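Local coordinates for PAN2-PAN3 deadenylation complex catalytic subunit pan2 (Neurospora crassa, PDB 4CZX), which probably shortens the poly(A) tails of mRNA as catalytic subunit of the PAN deadenylation complex, this chain being its N-terminal WD40 domain, at residues A[158-163]-A[197-202]; A[252-257]-A[296-301]; A[256-261]-A[268-273]. All blocks are in the same frame, centred on the assembly; numbering follows the deposited sequence.

Overall arrangement
The chain is a beta-propeller, and the three contacts fall in consecutive blades, interactions 2 and 3 on the same side of its centre. Interaction 1 joins the innermost strands and following turns of two adjacent blades. Interaction 2 joins two blade turns further along the chain, and interaction 3 is the hairpin between the second and third strands of the blade whose first turn takes part in interaction 2. Interactions 2 and 3 share Leu256 and Thr257, and their centres are about 10 Å apart; that of interaction 1 lies about 15 Å from each. The nuclease site belongs to another domain. A MES molecule, probably from the crystallisation liquor, lies about 4 Å from the Phe158 side chain.

Interaction 1: A[158-163]-A[197-202]; sequences FLKMSR and DLDTSN
Lys160 and Asp199 form the charged link between two innermost propeller strands that run almost parallel, their axes 7.4 Å apart at closest approach, too far for sheet pairing. The lysine chain is extended to its end and slides past Thr200, CG lying 3.6 Å from Thr200 CG2, before NZ meets Asp199 OD1 at 2.6 Å on the syn lone pair. Nearer the start of the strands, the Phe158 ring lies across the backbone of the other strand: Leu198 N stands 4.3 Å from the ring plane over its centre, and CZ is 3.8 Å from Asp197 CA. Past Lys160 the contact is polar. Ser162 OG lies 2.8 Å from Thr200 OG1, itself also hydrogen-bonded to Phe204 O, and a weaker 3.1 Å from Ser201 O. A bend at chi3 (-57°) turns the Arg163 guanidinium edge-on to Asn202 O, which takes NE at 2.7 Å and, more weakly, NH2. A methionine in place of Arg163, having no N-H donors, would probably leave Asn202 O without its bonds from this side chain and Asp203 without its positive mate. Second-shell bonds fix the acids: Asp199 OD2 accepts from Met251 N, and Asp197 pairs with Arg250. Strand 158-161 is the inner edge of one blade, backed by strand 165-169; strand 197-200 is that of the next, backed by strand 204-210, with strand 248-251 of the following blade beyond it.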
loop_
_atom_site.group_PDB
_atom_site.type_symbol
_atom_site.label_atom_id
_atom_site.label_comp_id
_atom_site.label_asym_id
_atom_site.label_seq_id
_atom_site.Cartn_x
_atom_site.Cartn_y
_atom_site.Cartn_z
ATOM N N PHE A 158 -15.401 25.325 -26.407
ATOM C CA PHE A 158 -16.792 25.018 -26.046
ATOM C C PHE A 158 -17.539 24.462 -27.244
ATOM O O PHE A 158 -17.296 24.876 -28.387
ATOM C CB PHE A 158 -17.574 26.254 -25.568
ATOM C CG PHE A 158 -17.054 26.874 -24.313
ATOM C CD1 PHE A 158 -16.097 27.871 -24.373
ATOM C CD2 PHE A 158 -17.549 26.500 -23.079
ATOM C CE1 PHE A 158 -15.610 28.455 -23.217
ATOM C CE2 PHE A 158 -17.068 27.088 -21.923
ATOM C CZ PHE A 158 -16.107 28.071 -21.993
ATOM N N LEU A 159 -18.473 23.561 -26.954
ATOM C CA LEU A 159 -19.428 23.030 -27.924
ATOM C C LEU A 159 -20.781 22.923 -27.243
ATOM O O LEU A 159 -20.858 22.452 -26.113
ATOM C CB LEU A 159 -18.997 21.646 -28.432
ATOM C CG LEU A 159 -17.693 21.528 -29.229
ATOM C CD1 LEU A 159 -17.320 20.057 -29.416
ATOM C CD2 LEU A 159 -17.871 22.191 -30.582
ATOM N N LYS A 160 -21.847 23.367 -27.904
ATOM C CA LYS A 160 -23.186 23.077 -27.397
ATOM C C LYS A 160 -24.204 23.031 -28.525
ATOM O O LYS A 160 -24.238 23.906 -29.398
ATOM C CB LYS A 160 -23.616 24.096 -26.329
ATOM C CG LYS A 160 -25.047 23.859 -25.811
ATOM C CD LYS A 160 -25.295 24.500 -24.447
ATOM C CE LYS A 160 -26.771 24.392 -24.028
ATOM N NZ LYS A 160 -26.995 24.932 -22.649
ATOM N N MET A 161 -25.027 21.988 -28.490
ATOM C CA MET A 161 -26.083 21.778 -29.456
ATOM C C MET A 161 -27.371 22.467 -29.035
ATOM O O MET A 161 -27.848 22.267 -27.924
ATOM C CB MET A 161 -26.329 20.272 -29.626
ATOM C CG MET A 161 -27.487 19.925 -30.528
ATOM S SD MET A 161 -27.287 20.491 -32.230
ATOM C CE MET A 161 -28.851 19.917 -32.919
ATOM N N SER A 162 -27.912 23.300 -29.915
ATOM C CA SER A 162 -29.266 23.814 -29.746
ATOM C C SER A 162 -29.996 23.567 -31.047
ATOM O O SER A 162 -30.465 22.455 -31.298
ATOM C CB SER A 162 -29.273 25.303 -29.380
ATOM O OG SER A 162 -28.446 26.068 -30.250
ATOM N N ARG A 163 -30.084 24.604 -31.873
ATOM C CA ARG A 163 -30.582 24.478 -33.241
ATOM C C ARG A 163 -29.458 23.928 -34.120
ATOM O O ARG A 163 -29.688 23.141 -35.037
ATOM C CB ARG A 163 -31.069 25.835 -33.764
ATOM C CG ARG A 163 -31.766 25.760 -35.115
ATOM C CD ARG A 163 -32.129 27.145 -35.663
ATOM N NE ARG A 163 -32.965 27.925 -34.752
ATOM C CZ ARG A 163 -34.265 28.142 -34.926
ATOM N NH1 ARG A 163 -34.891 27.632 -35.980
ATOM N NH2 ARG A 163 -34.940 28.870 -34.043
ATOM N N ASP A 197 -16.985 31.855 -21.840
ATOM C CA ASP A 197 -18.247 31.149 -21.644
ATOM C C ASP A 197 -19.123 31.257 -22.885
ATOM O O ASP A 197 -19.111 32.270 -23.592
ATOM C CB ASP A 197 -19.002 31.708 -20.429
ATOM C CG ASP A 197 -19.984 30.687 -19.821
ATOM O OD1 ASP A 197 -20.145 29.591 -20.396
ATOM O OD2 ASP A 197 -20.575 30.978 -18.757
ATOM N N LEU A 198 -19.904 30.211 -23.131
ATOM C CA LEU A 198 -20.863 30.190 -24.224
ATOM C C LEU A 198 -22.117 29.453 -23.766
ATOM O O LEU A 198 -22.024 28.402 -23.137
ATOM C CB LEU A 198 -20.265 29.512 -25.473
ATOM C CG LEU A 198 -21.213 29.415 -26.691
ATOM C CD1 LEU A 198 -20.456 29.493 -28.015
ATOM C CD2 LEU A 198 -22.080 28.151 -26.675
ATOM N N ASP A 199 -23.281 30.011 -24.074
ATOM C CA ASP A 199 -24.531 29.267 -23.934
ATOM C C ASP A 199 -25.375 29.530 -25.162
ATOM O O ASP A 199 -25.133 30.489 -25.900
ATOM C CB ASP A 199 -25.289 29.650 -22.656
ATOM C CG ASP A 199 -26.305 28.579 -22.244
ATOM O OD1 ASP A 199 -26.214 27.456 -22.780
ATOM O OD2 ASP A 199 -27.178 28.861 -21.399
ATOM N N THR A 200 -26.371 28.680 -25.391
ATOM C CA THR A 200 -27.222 28.853 -26.546
ATOM C C THR A 200 -28.582 28.210 -26.303
ATOM O O THR A 200 -28.677 27.200 -25.613
ATOM C CB THR A 200 -26.556 28.266 -27.831
ATOM O OG1 THR A 200 -27.479 28.320 -28.922
ATOM C CG2 THR A 200 -26.117 26.815 -27.622
ATOM N N SER A 201 -29.614 28.853 -26.841
ATOM C CA SER A 201 -30.965 28.312 -26.931
ATOM C C SER A 201 -31.228 28.080 -28.407
ATOM O O SER A 201 -30.353 28.347 -29.231
ATOM C CB SER A 201 -31.985 29.281 -26.339
ATOM O OG SER A 201 -32.027 30.493 -27.084
ATOM N N ASN A 202 -32.420 27.614 -28.768
ATOM C CA ASN A 202 -32.698 27.391 -30.180
ATOM C C ASN A 202 -32.682 28.712 -30.957
ATOM O O ASN A 202 -32.502 28.708 -32.172
ATOM C CB ASN A 202 -34.049 26.660 -30.386
ATOM C CG ASN A 202 -34.002 25.201 -29.931
ATOM O OD1 ASN A 202 -32.941 24.565 -29.926
ATOM N ND2 ASN A 202 -35.156 24.665 -29.542
#

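Interaction 2: A[252-257]-A[296-301]; sequences HPRMLT and SRTGEG
Pro253 and Arg254, in the turn that leaves the first strand of one beta-propeller blade, lie against the type I beta turn Ser296 to Gly299 at the equivalent place in the next blade. The packing is ring against backbone. Pro253 CB and CG each approach Arg297 O to 3.2 Å, and CG is 3.4 Å from Gly299 N, so the proline sits on the peptide groups of the turn rather than between side chains. Gly299 closes that turn at a positive phi of 88°, its N donating to Ser296 O, and has no CB to stand in the way of His252 and Pro253.

The charged contact belongs to Arg254. Its chain, extended from CG to NE, runs alongside Thr298 in the same direction and brings one guanidinium face over Thr298 O, which stands 3.0 Å from the plane; no hydrogen bond results there. NH1 instead donates to Glu300 OE2 at 3.2 Å, a salt bridge met on the anti side of the carboxylate, with the two planes 76° apart. The other oxygen of Glu300 accepts from Gln321 N, near the end of the chain.

Further hydrogen bonds shape each turn from within. Thr298 OG1 accepts from Glu300 N in an ST turn and is also bonded to Gln321 O, while Ser296 OG accepts from Gly301 N. On the other side, the rotation of the His252 ring is probably set by its neighbours: ND1 accepts Arg254 N almost in the ring plane at 3.2 Å, and Met255 CG lies 4.0 Å above one face, offset toward the rim.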
loop_
_atom_site.group_PDB
_atom_site.type_symbol
_atom_site.label_atom_id
_atom_site.label_comp_id
_atom_site.label_asym_id
_atom_site.label_seq_id
_atom_site.Cartn_x
_atom_site.Cartn_y
_atom_site.Cartn_z
ATOM N N HIS A 252 -31.831 31.731 -19.753
ATOM C CA HIS A 252 -32.857 31.323 -18.812
ATOM C C HIS A 252 -33.740 30.280 -19.492
ATOM O O HIS A 252 -34.264 30.533 -20.576
ATOM C CB HIS A 252 -33.675 32.530 -18.354
ATOM C CG HIS A 252 -34.404 32.312 -17.068
ATOM N ND1 HIS A 252 -35.477 31.452 -16.957
ATOM C CD2 HIS A 252 -34.219 32.845 -15.837
ATOM C CE1 HIS A 252 -35.914 31.458 -15.710
ATOM N NE2 HIS A 252 -35.170 32.297 -15.011
ATOM N N PRO A 253 -33.892 29.101 -18.868
ATOM C CA PRO A 253 -34.615 27.982 -19.491
ATOM C C PRO A 253 -36.124 28.206 -19.586
ATOM O O PRO A 253 -36.791 27.509 -20.362
ATOM C CB PRO A 253 -34.296 26.799 -18.563
ATOM C CG PRO A 253 -34.035 27.424 -17.250
ATOM C CD PRO A 253 -33.359 28.742 -17.543
ATOM N N ARG A 254 -36.664 29.160 -18.830
ATOM C CA ARG A 254 -38.107 29.398 -18.877
ATOM C C ARG A 254 -38.441 30.740 -19.509
ATOM O O ARG A 254 -39.359 30.831 -20.318
ATOM C CB ARG A 254 -38.713 29.291 -17.479
ATOM C CG ARG A 254 -38.981 27.845 -17.078
ATOM C CD ARG A 254 -39.558 27.716 -15.680
ATOM N NE ARG A 254 -39.728 26.312 -15.310
ATOM C CZ ARG A 254 -40.009 25.889 -14.080
ATOM N NH1 ARG A 254 -40.146 26.763 -13.090
ATOM N NH2 ARG A 254 -40.148 24.590 -13.839
ATOM N N MET A 255 -37.698 31.781 -19.146
ATOM C CA MET A 255 -37.818 33.068 -19.823
ATOM C C MET A 255 -36.930 33.040 -21.063
ATOM O O MET A 255 -35.720 33.303 -20.977
ATOM C CB MET A 255 -37.421 34.208 -18.892
ATOM C CG MET A 255 -38.264 34.316 -17.642
ATOM S SD MET A 255 -37.549 35.498 -16.493
ATOM C CE MET A 255 -39.015 36.232 -15.794
ATOM N N LEU A 256 -37.528 32.728 -22.210
ATOM C CA LEU A 256 -36.766 32.291 -23.383
ATOM C C LEU A 256 -35.882 33.341 -24.063
ATOM O O LEU A 256 -34.946 32.984 -24.777
ATOM C CB LEU A 256 -37.717 31.715 -24.429
ATOM C CG LEU A 256 -38.344 30.382 -24.019
ATOM C CD1 LEU A 256 -39.242 29.846 -25.126
ATOM C CD2 LEU A 256 -37.263 29.387 -23.665
ATOM N N THR A 257 -36.174 34.619 -23.865
ATOM C CA THR A 257 -35.360 35.671 -24.468
ATOM C C THR A 257 -34.482 36.366 -23.434
ATOM O O THR A 257 -33.998 37.475 -23.654
ATOM C CB THR A 257 -36.234 36.716 -25.151
ATOM O OG1 THR A 257 -37.040 37.366 -24.161
ATOM C CG2 THR A 257 -37.121 36.054 -26.187
ATOM N N SER A 296 -30.085 25.809 -13.205
ATOM C CA SER A 296 -30.814 24.532 -13.285
ATOM C C SER A 296 -31.847 24.526 -14.412
ATOM O O SER A 296 -32.202 25.581 -14.939
ATOM C CB SER A 296 -31.504 24.235 -11.958
ATOM O OG SER A 296 -32.609 25.102 -11.740
ATOM N N ARG A 297 -32.359 23.342 -14.756
ATOM C CA ARG A 297 -33.327 23.213 -15.855
ATOM C C ARG A 297 -34.601 24.016 -15.625
ATOM O O ARG A 297 -35.224 24.489 -16.580
ATOM C CB ARG A 297 -33.697 21.743 -16.081
ATOM C CG ARG A 297 -32.556 20.855 -16.576
ATOM C CD ARG A 297 -31.977 21.355 -17.894
ATOM N NE ARG A 297 -30.888 20.507 -18.388
ATOM C CZ ARG A 297 -29.667 20.452 -17.852
ATOM N NH1 ARG A 297 -29.369 21.179 -16.780
ATOM N NH2 ARG A 297 -28.743 19.654 -18.380
ATOM N N THR A 298 -34.998 24.163 -14.363
ATOM C CA THR A 298 -36.199 24.926 -14.032
ATOM C C THR A 298 -35.939 26.428 -13.993
ATOM O O THR A 298 -36.878 27.228 -13.993
ATOM C CB THR A 298 -36.765 24.516 -12.673
ATOM O OG1 THR A 298 -35.767 24.743 -11.667
ATOM C CG2 THR A 298 -37.173 23.044 -12.680
ATOM N N GLY A 299 -34.664 26.804 -13.929
ATOM C CA GLY A 299 -34.280 28.201 -13.810
ATOM C C GLY A 299 -34.221 28.669 -12.367
ATOM O O GLY A 299 -33.772 29.783 -12.086
ATOM N N GLU A 300 -34.650 27.804 -11.448
ATOM C CA GLU A 300 -34.826 28.199 -10.053
ATOM C C GLU A 300 -33.529 28.154 -9.238
ATOM O O GLU A 300 -33.388 28.884 -8.255
ATOM C CB GLU A 300 -35.895 27.321 -9.400
ATOM C CG GLU A 300 -37.272 27.512 -10.029
ATOM C CD GLU A 300 -38.337 26.623 -9.418
ATOM O OE1 GLU A 300 -38.058 25.967 -8.391
ATOM O OE2 GLU A 300 -39.462 26.582 -9.968
ATOM N N GLY A 301 -32.591 27.307 -9.646
ATOM C CA GLY A 301 -31.299 27.234 -8.980
ATOM C C GLY A 301 -30.171 27.883 -9.761
ATOM O O GLY A 301 -30.001 27.616 -10.953
#

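Interaction 3: A[256-261]-A[268-273]; sequences LTTAIV and IHVTDL
The carboxylate of Asp272 is met from above its plane by the hydroxyl of Thr257, which donates through OG1 to OD2 at 2.6 Å, 36° out of that plane. With CG anti to N (chi1 178°), the aspartate swings back toward Thr257; its other oxygen, OD1, is bonded to Asn275 N. The second flat group, the His269 ring, packs edge-to-face with Phe242 and bonds through NE2 to Gln267 OE1. Between these groups the backbones form an antiparallel ladder. Ala259 with Thr271 and Val261 with His269 are the hydrogen-bonded pairs, each held by two bonds of 2.8 Å between N and O. Leu273 N continues the series to Thr257 O at 2.7 Å, just past the strand end. The side chains of Thr258, Ile260, Val270 and Asp272 share one face of the sheet, where Thr258 CG2 touches Val270 CG1 at 3.6 Å. The methyls CG2 of Ile260 and Ile268 lie side by side, 3.8 Å apart. On the opposite face Ala259 CB meets Leu273 CD2 at 3.6 Å. This hairpin forms the middle of a propeller blade: strand 258-262 bonds on its other side to strand 248-251, and strand 267-272 to strand 279-283. Ile260 reaches Phe293 and Val295 in the first strand of the next blade, while Ala259 and Val261 rest on Val249.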
loop_
_atom_site.group_PDB
_atom_site.type_symbol
_atom_site.label_atom_id
_atom_site.label_comp_id
_atom_site.label_asym_id
_atom_site.label_seq_id
_atom_site.Cartn_x
_atom_site.Cartn_y
_atom_site.Cartn_z
ATOM N N LEU A 256 -37.528 32.728 -22.210
ATOM C CA LEU A 256 -36.766 32.291 -23.383
ATOM C C LEU A 256 -35.882 33.341 -24.063
ATOM O O LEU A 256 -34.946 32.984 -24.777
ATOM C CB LEU A 256 -37.717 31.715 -24.429
ATOM C CG LEU A 256 -38.344 30.382 -24.019
ATOM C CD1 LEU A 256 -39.242 29.846 -25.126
ATOM C CD2 LEU A 256 -37.263 29.387 -23.665
ATOM N N THR A 257 -36.174 34.619 -23.865
ATOM C CA THR A 257 -35.360 35.671 -24.468
ATOM C C THR A 257 -34.482 36.366 -23.434
ATOM O O THR A 257 -33.998 37.475 -23.654
ATOM C CB THR A 257 -36.234 36.716 -25.151
ATOM O OG1 THR A 257 -37.040 37.366 -24.161
ATOM C CG2 THR A 257 -37.121 36.054 -26.187
ATOM N N THR A 258 -34.296 35.708 -22.302
ATOM C CA THR A 258 -33.597 36.306 -21.174
ATOM C C THR A 258 -32.264 35.601 -20.918
ATOM O O THR A 258 -32.171 34.376 -21.020
ATOM C CB THR A 258 -34.487 36.268 -19.911
ATOM O OG1 THR A 258 -35.628 37.111 -20.114
ATOM C CG2 THR A 258 -33.740 36.754 -18.697
ATOM N N ALA A 259 -31.233 36.393 -20.618
ATOM C CA ALA A 259 -29.924 35.874 -20.253
ATOM C C ALA A 259 -29.610 36.189 -18.794
ATOM O O ALA A 259 -30.061 37.202 -18.248
ATOM C CB ALA A 259 -28.842 36.454 -21.160
ATOM N N ILE A 260 -28.833 35.309 -18.176
ATOM C CA ILE A 260 -28.378 35.490 -16.811
ATOM C C ILE A 260 -26.879 35.742 -16.853
ATOM O O ILE A 260 -26.129 34.863 -17.233
ATOM C CB ILE A 260 -28.676 34.258 -15.950
ATOM C CG1 ILE A 260 -30.175 33.936 -16.004
ATOM C CG2 ILE A 260 -28.232 34.496 -14.526
ATOM C CD1 ILE A 260 -30.510 32.537 -15.474
ATOM N N VAL A 261 -26.463 36.948 -16.476
ATOM C CA VAL A 261 -25.081 37.387 -16.665
ATOM C C VAL A 261 -24.369 37.622 -15.342
ATOM O O VAL A 261 -24.915 38.270 -14.444
ATOM C CB VAL A 261 -25.029 38.685 -17.489
ATOM C CG1 VAL A 261 -23.585 39.019 -17.854
ATOM C CG2 VAL A 261 -25.895 38.541 -18.727
ATOM N N ILE A 268 -24.898 39.629 -10.447
ATOM C CA ILE A 268 -25.687 38.963 -11.474
ATOM C C ILE A 268 -26.776 39.880 -12.036
ATOM O O ILE A 268 -27.482 40.551 -11.279
ATOM C CB ILE A 268 -26.347 37.686 -10.922
ATOM C CG1 ILE A 268 -25.280 36.679 -10.482
ATOM C CG2 ILE A 268 -27.267 37.058 -11.954
ATOM C CD1 ILE A 268 -25.859 35.430 -9.871
ATOM N N HIS A 269 -26.887 39.926 -13.361
ATOM C CA HIS A 269 -28.004 40.600 -14.018
ATOM C C HIS A 269 -28.863 39.576 -14.735
ATOM O O HIS A 269 -28.342 38.724 -15.456
ATOM C CB HIS A 269 -27.529 41.646 -15.025
ATOM C CG HIS A 269 -26.822 42.814 -14.410
ATOM N ND1 HIS A 269 -26.569 43.976 -15.109
ATOM C CD2 HIS A 269 -26.309 43.001 -13.171
ATOM C CE1 HIS A 269 -25.936 44.830 -14.325
ATOM N NE2 HIS A 269 -25.762 44.261 -13.144
ATOM N N VAL A 270 -30.176 39.661 -14.535
ATOM C CA VAL A 270 -31.113 38.849 -15.297
ATOM C C VAL A 270 -31.720 39.795 -16.313
ATOM O O VAL A 270 -32.473 40.701 -15.950
ATOM C CB VAL A 270 -32.188 38.201 -14.410
ATOM C CG1 VAL A 270 -33.122 37.348 -15.250
ATOM C CG2 VAL A 270 -31.536 37.348 -13.333
ATOM N N THR A 271 -31.358 39.618 -17.579
ATOM C CA THR A 271 -31.619 40.642 -18.586
ATOM C C THR A 271 -32.295 40.108 -19.832
ATOM O O THR A 271 -31.831 39.139 -20.437
ATOM C CB THR A 271 -30.315 41.330 -19.028
ATOM O OG1 THR A 271 -29.607 41.801 -17.876
ATOM C CG2 THR A 271 -30.612 42.500 -19.962
ATOM N N ASP A 272 -33.388 40.751 -20.228
ATOM C CA ASP A 272 -34.028 40.388 -21.479
ATOM C C ASP A 272 -33.162 40.838 -22.642
ATOM O O ASP A 272 -32.814 42.011 -22.746
ATOM C CB ASP A 272 -35.420 40.999 -21.602
ATOM C CG ASP A 272 -36.065 40.661 -22.924
ATOM O OD1 ASP A 272 -35.757 41.352 -23.916
ATOM O OD2 ASP A 272 -36.862 39.702 -22.980
ATOM N N LEU A 273 -32.831 39.894 -23.518
ATOM C CA LEU A 273 -31.962 40.163 -24.655
ATOM C C LEU A 273 -32.550 41.201 -25.603
ATOM O O LEU A 273 -31.818 42.001 -26.182
ATOM C CB LEU A 273 -31.688 38.877 -25.431
ATOM C CG LEU A 273 -30.856 37.834 -24.673
ATOM C CD1 LEU A 273 -30.471 36.679 -25.587
ATOM C CD2 LEU A 273 -29.620 38.489 -24.088
#